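Local coordinates for protein mannan endo-1,6-alpha-mannosidase (Chaetomium thermophilum, PDB 6RY0) that probably cleaves alpha-1,6-mannosidic linkages, as a family 76 glycoside hydrolase thought to help transfer GPI-anchored glycoproteins into the fungal cell wall, at residues L267-G270 and A271-W275; K282-D285 and R286-L290. One frame throughout, in Å; residues are numbered along the deposited sequence.

Interaction 1. Residues L267-G270 and A271-W275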
ATOM      1  N   LEU A 267       8.130   5.131   0.962  1.00  5.91           N
ATOM      2  CA  LEU A 267       9.293   5.790   0.401  1.00  5.73           C
ATOM      3  C   LEU A 267      10.473   4.829   0.303  1.00  5.97           C
ATOM      4  O   LEU A 267      11.207   4.857  -0.690  1.00  6.30           O
ATOM      5  CB  LEU A 267       9.666   7.028   1.184  1.00  6.57           C
ATOM      6  CG  LEU A 267       8.635   8.166   1.139  1.00  6.75           C
ATOM      7  CD1 LEU A 267       9.167   9.374   1.872  1.00  7.61           C
ATOM      8  CD2 LEU A 267       8.241   8.520  -0.256  1.00  7.25           C
ATOM      9  N   LEU A 268      10.694   3.989   1.313  1.00  5.90           N
ATOM     10  CA  LEU A 268      11.731   2.963   1.217  1.00  6.04           C
ATOM     11  C   LEU A 268      11.501   2.059   0.003  1.00  6.35           C
ATOM     12  O   LEU A 268      12.429   1.765  -0.734  1.00  6.75           O
ATOM     13  CB  LEU A 268      11.764   2.142   2.516  1.00  6.15           C
ATOM     14  CG  LEU A 268      12.701   0.935   2.476  1.00  6.82           C
ATOM     15  CD1 LEU A 268      14.166   1.337   2.368  1.00  8.76           C
ATOM     16  CD2 LEU A 268      12.494   0.056   3.685  1.00  8.11           C
ATOM     17  N   HIS A 269      10.267   1.604  -0.161  1.00  6.13           N
ATOM     18  CA  HIS A 269       9.908   0.727  -1.278  1.00  6.21           C
ATOM     19  C   HIS A 269      10.235   1.410  -2.605  1.00  6.21           C
ATOM     20  O   HIS A 269      10.929   0.818  -3.438  1.00  6.91           O
ATOM     21  CB  HIS A 269       8.426   0.401  -1.119  1.00  6.29           C
ATOM     22  CG  HIS A 269       7.863  -0.630  -2.037  1.00  6.13           C
ATOM     23  ND1 HIS A 269       7.130  -0.303  -3.156  1.00  7.37           N
ATOM     24  CD2 HIS A 269       7.793  -1.976  -1.913  1.00  6.58           C
ATOM     25  CE1 HIS A 269       6.626  -1.413  -3.660  1.00  7.77           C
ATOM     26  NE2 HIS A 269       7.004  -2.442  -2.933  1.00  6.85           N
ATOM     27  N   GLY A 270       9.761   2.629  -2.809  1.00  6.21           N
ATOM     28  CA  GLY A 270      10.041   3.282  -4.068  1.00  6.50           C
ATOM     29  C   GLY A 270      11.502   3.548  -4.268  1.00  6.41           C
ATOM     30  O   GLY A 270      12.021   3.435  -5.392  1.00  6.86           O
ATOM     31  N   ALA A 271      12.214   3.928  -3.198  1.00  6.53           N
ATOM     32  CA  ALA A 271      13.651   4.179  -3.304  1.00  6.57           C
ATOM     33  C   ALA A 271      14.390   2.899  -3.704  1.00  6.62           C
ATOM     34  O   ALA A 271      15.374   2.968  -4.448  1.00  7.14           O
ATOM     35  CB  ALA A 271      14.181   4.733  -1.996  1.00  6.93           C
ATOM     36  N   ALA A 272      13.942   1.743  -3.214  1.00  6.65           N
ATOM     37  CA  ALA A 272      14.554   0.491  -3.584  1.00  6.76           C
ATOM     38  C   ALA A 272      14.361   0.204  -5.073  1.00  7.07           C
ATOM     39  O   ALA A 272      15.287  -0.235  -5.741  1.00  8.22           O
ATOM     40  CB  ALA A 272      13.992  -0.643  -2.732  1.00  7.35           C
ATOM     41  N   PHE A 273      13.163   0.473  -5.619  1.00  6.77           N
ATOM     42  CA  PHE A 273      12.958   0.346  -7.039  1.00  7.19           C
ATOM     43  C   PHE A 273      13.858   1.299  -7.812  1.00  7.19           C
ATOM     44  O   PHE A 273      14.426   0.904  -8.840  1.00  8.26           O
ATOM     45  CB  PHE A 273      11.461   0.537  -7.418  1.00  6.96           C
ATOM     46  CG  PHE A 273      10.633  -0.713  -7.218  1.00  6.94           C
ATOM     47  CD1 PHE A 273      10.051  -1.001  -5.986  1.00  7.68           C
ATOM     48  CD2 PHE A 273      10.410  -1.593  -8.254  1.00  7.28           C
ATOM     49  CE1 PHE A 273       9.306  -2.161  -5.812  1.00  8.10           C
ATOM     50  CE2 PHE A 273       9.673  -2.760  -8.078  1.00  7.91           C
ATOM     51  CZ  PHE A 273       9.118  -3.037  -6.851  1.00  7.93           C
ATOM     52  N   MET A 274      14.019   2.525  -7.332  1.00  7.07           N
ATOM     53  CA  MET A 274      14.901   3.472  -8.001  1.00  7.47           C
ATOM     54  C   MET A 274      16.356   3.021  -7.944  1.00  7.74           C
ATOM     55  O   MET A 274      17.093   3.180  -8.925  1.00  8.91           O
ATOM     56  CB  MET A 274      14.806   4.874  -7.429  1.00  7.53           C
ATOM     57  CG  MET A 274      13.466   5.555  -7.663  1.00  8.09           C
ATOM     58  SD  MET A 274      13.088   5.830  -9.412  1.00  9.37           S
ATOM     59  CE  MET A 274      14.224   7.170  -9.766  1.00 11.14           C
ATOM     60  N   TRP A 275      16.809   2.494  -6.822  1.00  8.30           N
ATOM     61  CA  TRP A 275      18.156   1.948  -6.716  1.00  8.15           C
ATOM     62  C   TRP A 275      18.361   0.815  -7.709  1.00  9.03           C
ATOM     63  O   TRP A 275      19.371   0.756  -8.409  1.00  9.59           O
ATOM     64  CB  TRP A 275      18.411   1.474  -5.285  1.00  8.72           C
ATOM     65  CG  TRP A 275      19.559   0.551  -5.115  1.00  9.85           C
ATOM     66  CD1 TRP A 275      19.492  -0.701  -4.580  1.00 11.31           C
ATOM     67  CD2 TRP A 275      20.953   0.773  -5.435  1.00 10.66           C
ATOM     68  NE1 TRP A 275      20.742  -1.268  -4.535  1.00 13.13           N
ATOM     69  CE2 TRP A 275      21.655  -0.383  -5.042  1.00 12.40           C
ATOM     70  CE3 TRP A 275      21.674   1.835  -6.010  1.00 11.32           C
ATOM     71  CZ2 TRP A 275      23.016  -0.523  -5.242  1.00 13.59           C
ATOM     72  CZ3 TRP A 275      23.043   1.687  -6.195  1.00 13.29           C
ATOM     73  CH2 TRP A 275      23.685   0.518  -5.794  1.00 14.41           C
TER
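Leu267 to Trp275 form one continuous run of alpha-helix, in which the N-H groups of Ala271, Ala272, Phe273 and Met274 bond to the carbonyls of Leu267, Leu268, His269 and Gly270, one turn back. These bonds are regular: Ala271 N lies 2.9 Å from Leu267 O. The longest of the four joins Phe273 N to His269 O at 3.1 Å. The main side-chain contact is the i to i+4 pair His269 and Phe273, which lie alongside each other and point the same way. Phe273 CE1 sits over one face of the imidazole, toward its rim, 3.5 Å from His269 CE1. The planes are inclined at 55° with centroids 5.0 Å apart, so the rings meet obliquely. With chi1 of -172° in His269, CG beside the carbonyl carbon, and -82° in Phe273, CG beside the backbone N, the two rings come together. The edge of the phenyl ring also faces the backbone, with Phe273 CD1 3.3 Å from His269 O, nearly in the ring plane. His269 ND1 is hydrogen-bonded to Asp204 of helix 196-213, which helps to set the turn of the imidazole, and Trp330 meets the same ring. Replacing His269 with an alanine would probably leave Asp204 without this partner and open a gap beside Phe273 CE1. On another side of the helix, Met274 CG rests 3.4 Å from Gly270 O, and the chain, bent at chi2 and chi3, carries its end away to helix 216-231. Leu268 and Ala272 face Val334 of helix 323-337, and Ala271 meets Val287 of helix 281-298. Such a buried helix, packed on several sides by other helices, is typical of the all-helical (alpha/alpha) barrel of glycoside hydrolase family 76.

Interaction 2. Residues K282-D285 and R286-L290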
ATOM      1  N   LYS A 282      23.227   7.418  -5.022  1.00 11.05           N
ATOM      2  CA  LYS A 282      22.361   8.280  -4.227  1.00 10.77           C
ATOM      3  C   LYS A 282      21.102   7.537  -3.782  1.00  9.84           C
ATOM      4  O   LYS A 282      20.604   7.763  -2.676  1.00  9.82           O
ATOM      5  CB  LYS A 282      22.023   9.588  -4.940  1.00 12.77           C
ATOM      6  CG  LYS A 282      20.946   9.562  -5.961  1.00 14.63           C
ATOM      7  CD  LYS A 282      20.768  10.951  -6.611  1.00 16.84           C
ATOM      8  CE  LYS A 282      19.651  10.927  -7.641  1.00 18.26           C
ATOM      9  NZ  LYS A 282      19.574  12.163  -8.396  1.00 19.16           N
ATOM     10  N   TRP A 283      20.580   6.667  -4.622  1.00  8.95           N
ATOM     11  CA  TRP A 283      19.419   5.882  -4.252  1.00  8.26           C
ATOM     12  C   TRP A 283      19.747   4.807  -3.241  1.00  8.25           C
ATOM     13  O   TRP A 283      18.914   4.519  -2.383  1.00  8.64           O
ATOM     14  CB  TRP A 283      18.695   5.315  -5.485  1.00  8.80           C
ATOM     15  CG  TRP A 283      17.958   6.381  -6.229  1.00  8.86           C
ATOM     16  CD1 TRP A 283      18.235   6.874  -7.478  1.00  8.65           C
ATOM     17  CD2 TRP A 283      16.811   7.099  -5.774  1.00  8.60           C
ATOM     18  NE1 TRP A 283      17.355   7.860  -7.813  1.00  9.33           N
ATOM     19  CE2 TRP A 283      16.459   8.017  -6.784  1.00  8.77           C
ATOM     20  CE3 TRP A 283      16.039   7.045  -4.612  1.00  9.25           C
ATOM     21  CZ2 TRP A 283      15.362   8.876  -6.650  1.00 10.48           C
ATOM     22  CZ3 TRP A 283      14.964   7.899  -4.501  1.00 10.90           C
ATOM     23  CH2 TRP A 283      14.654   8.814  -5.492  1.00 11.31           C
ATOM     24  N   LYS A 284      20.917   4.193  -3.325  1.00  8.85           N
ATOM     25  CA  LYS A 284      21.332   3.274  -2.274  0.52  8.98           C
ATOM     26  C   LYS A 284      21.386   3.990  -0.938  1.00  8.72           C
ATOM     27  O   LYS A 284      20.935   3.464   0.078  1.00  9.11           O
ATOM     28  CB  LYS A 284      22.683   2.621  -2.574  0.52 10.21           C
ATOM     29  CG  LYS A 284      22.999   1.522  -1.565  0.52 11.26           C
ATOM     30  CD  LYS A 284      24.297   0.822  -1.843  0.52 11.62           C
ATOM     31  CE  LYS A 284      24.603  -0.236  -0.794  0.52 12.68           C
ATOM     32  NZ  LYS A 284      24.808   0.340   0.563  0.52 13.35           N
ATOM     33  N   ASP A 285      21.954   5.190  -0.929  1.00  9.29           N
ATOM     34  CA  ASP A 285      22.055   5.965   0.299  1.00  9.74           C
ATOM     35  C   ASP A 285      20.690   6.277   0.864  1.00  9.09           C
ATOM     36  O   ASP A 285      20.479   6.225   2.084  1.00  9.35           O
ATOM     37  CB  ASP A 285      22.802   7.288   0.069  1.00 12.32           C
ATOM     38  CG  ASP A 285      24.244   7.124  -0.297  1.00 15.92           C
ATOM     39  OD1 ASP A 285      24.820   6.048  -0.056  1.00 15.57           O
ATOM     40  OD2 ASP A 285      24.829   8.110  -0.781  1.00 18.77           O
ATOM     41  N   ARG A 286      19.744   6.610  -0.016  1.00  8.77           N
ATOM     42  CA  ARG A 286      18.381   6.923   0.413  1.00  8.55           C
ATOM     43  C   ARG A 286      17.687   5.679   0.976  1.00  8.11           C
ATOM     44  O   ARG A 286      17.018   5.762   2.002  1.00  8.31           O
ATOM     45  CB  ARG A 286      17.590   7.548  -0.744  1.00  8.67           C
ATOM     46  CG  ARG A 286      18.081   8.935  -1.099  1.00  9.33           C
ATOM     47  CD  ARG A 286      17.642   9.390  -2.465  1.00  9.53           C
ATOM     48  NE  ARG A 286      18.322  10.630  -2.790  1.00 11.79           N
ATOM     49  CZ  ARG A 286      17.992  11.425  -3.779  1.00 12.46           C
ATOM     50  NH1 ARG A 286      16.974  11.127  -4.574  1.00 12.96           N
ATOM     51  NH2 ARG A 286      18.713  12.531  -3.971  1.00 14.64           N
ATOM     52  N   VAL A 287      17.853   4.520   0.318  1.00  7.87           N
ATOM     53  CA  VAL A 287      17.359   3.267   0.871  1.00  7.51           C
ATOM     54  C   VAL A 287      17.916   3.059   2.263  1.00  7.27           C
ATOM     55  O   VAL A 287      17.178   2.764   3.213  1.00  7.55           O
ATOM     56  CB  VAL A 287      17.746   2.093  -0.058  1.00  7.64           C
ATOM     57  CG1 VAL A 287      17.605   0.735   0.639  1.00  8.38           C
ATOM     58  CG2 VAL A 287      16.917   2.116  -1.343  1.00  8.54           C
ATOM     59  N   ASP A 288      19.227   3.197   2.402  1.00  7.20           N
ATOM     60  CA  ASP A 288      19.866   2.881   3.677  1.00  8.00           C
ATOM     61  C   ASP A 288      19.409   3.840   4.774  1.00  7.61           C
ATOM     62  O   ASP A 288      19.162   3.415   5.900  1.00  7.75           O
ATOM     63  CB  ASP A 288      21.382   2.932   3.507  1.00  8.71           C
ATOM     64  CG  ASP A 288      21.914   1.814   2.625  1.00 11.11           C
ATOM     65  OD1 ASP A 288      21.188   0.827   2.396  1.00 11.60           O
ATOM     66  OD2 ASP A 288      23.091   1.930   2.216  1.00 13.43           O
ATOM     67  N   ASN A 289      19.297   5.126   4.458  1.00  7.51           N
ATOM     68  CA  ASN A 289      18.851   6.115   5.433  1.00  7.30           C
ATOM     69  C   ASN A 289      17.397   5.916   5.829  1.00  7.39           C
ATOM     70  O   ASN A 289      17.072   5.976   7.016  1.00  7.36           O
ATOM     71  CB  ASN A 289      19.082   7.524   4.902  1.00  8.06           C
ATOM     72  CG  ASN A 289      20.527   7.975   5.023  1.00 10.54           C
ATOM     73  OD1 ASN A 289      21.216   7.603   5.953  1.00 14.86           O
ATOM     74  ND2 ASN A 289      20.966   8.798   4.107  1.00 12.32           N
ATOM     75  N   LEU A 290      16.522   5.684   4.849  1.00  7.02           N
ATOM     76  CA  LEU A 290      15.135   5.435   5.169  1.00  6.52           C
ATOM     77  C   LEU A 290      15.007   4.177   6.026  1.00  6.62           C
ATOM     78  O   LEU A 290      14.229   4.151   6.985  1.00  7.08           O
ATOM     79  CB  LEU A 290      14.299   5.282   3.902  1.00  6.82           C
ATOM     80  CG  LEU A 290      14.041   6.599   3.169  1.00  7.15           C
ATOM     81  CD1 LEU A 290      13.607   6.340   1.736  1.00  7.96           C
ATOM     82  CD2 LEU A 290      13.009   7.476   3.892  1.00  8.88           C
TER
HETATM   83  O   HOH W   1      18.463  14.018  -6.524  1.00 18.72           O
HETATM   84  O   HOH W   2      24.586   4.119   2.170  0.70 28.32           O
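Arg286 reaches back one turn along helix 281-298, part of the helical barrel of the family 76 fold, and sets its guanidinium over the indole face of Trp283 in an i to i+3 cation-pi contact. CZ of Arg286 stands 4.5 Å from the centroid of the six-membered ring of Trp283, only 7° off its normal. The two planes are 77° apart, so the guanidinium stands nearly upright on the indole and dips NH1 toward it, 3.4 Å from Trp283 CH2. Arg286 CD adds a CH-pi contact to the same ring. Lys282 runs alongside Arg286, its CD over one guanidinium face; a chi1 of 81° and an extended chain beyond CG carry it there. Lys282 NZ and Arg286 NH2 share water 1, which accepts from both, and Lys282 is salt-bridged to Glu223, which also accepts from Trp283 NE1. Farther round the helix Lys284, in the conformer given, one of two, bends at chi4 and gives NZ to the syn lone pair of Asp288 OD2, an i to i+4 salt bridge. Asp288 OD1 is hydrogen-bonded to His340 NE2, while water 2 donates to Asp285 OD1 and, at 2.7 Å, to Asp288 OD2.

In the fold
Interactions 1 and 2 each lie within a single helix, 261-278 and 281-298, consecutive in the chain and packed against each other, with contact centres about 8 Å apart. All the touching residues of interaction 1 are buried, and it relies on aromatic and aliphatic packing, with one histidine tied to an acidic residue. Interaction 2 is partly buried and amphipathic: Trp283 and Val287 join the packing, Trp283 also taking the Arg286 cation-pi contact on a face, while the other residues use charge and water. The two meet where Met274 CB lies 3.4 Å from Trp283 CD2 and where Val287 CG2 packs on the backbone at Ala271 and Ala272. Both lie away from the calcium site.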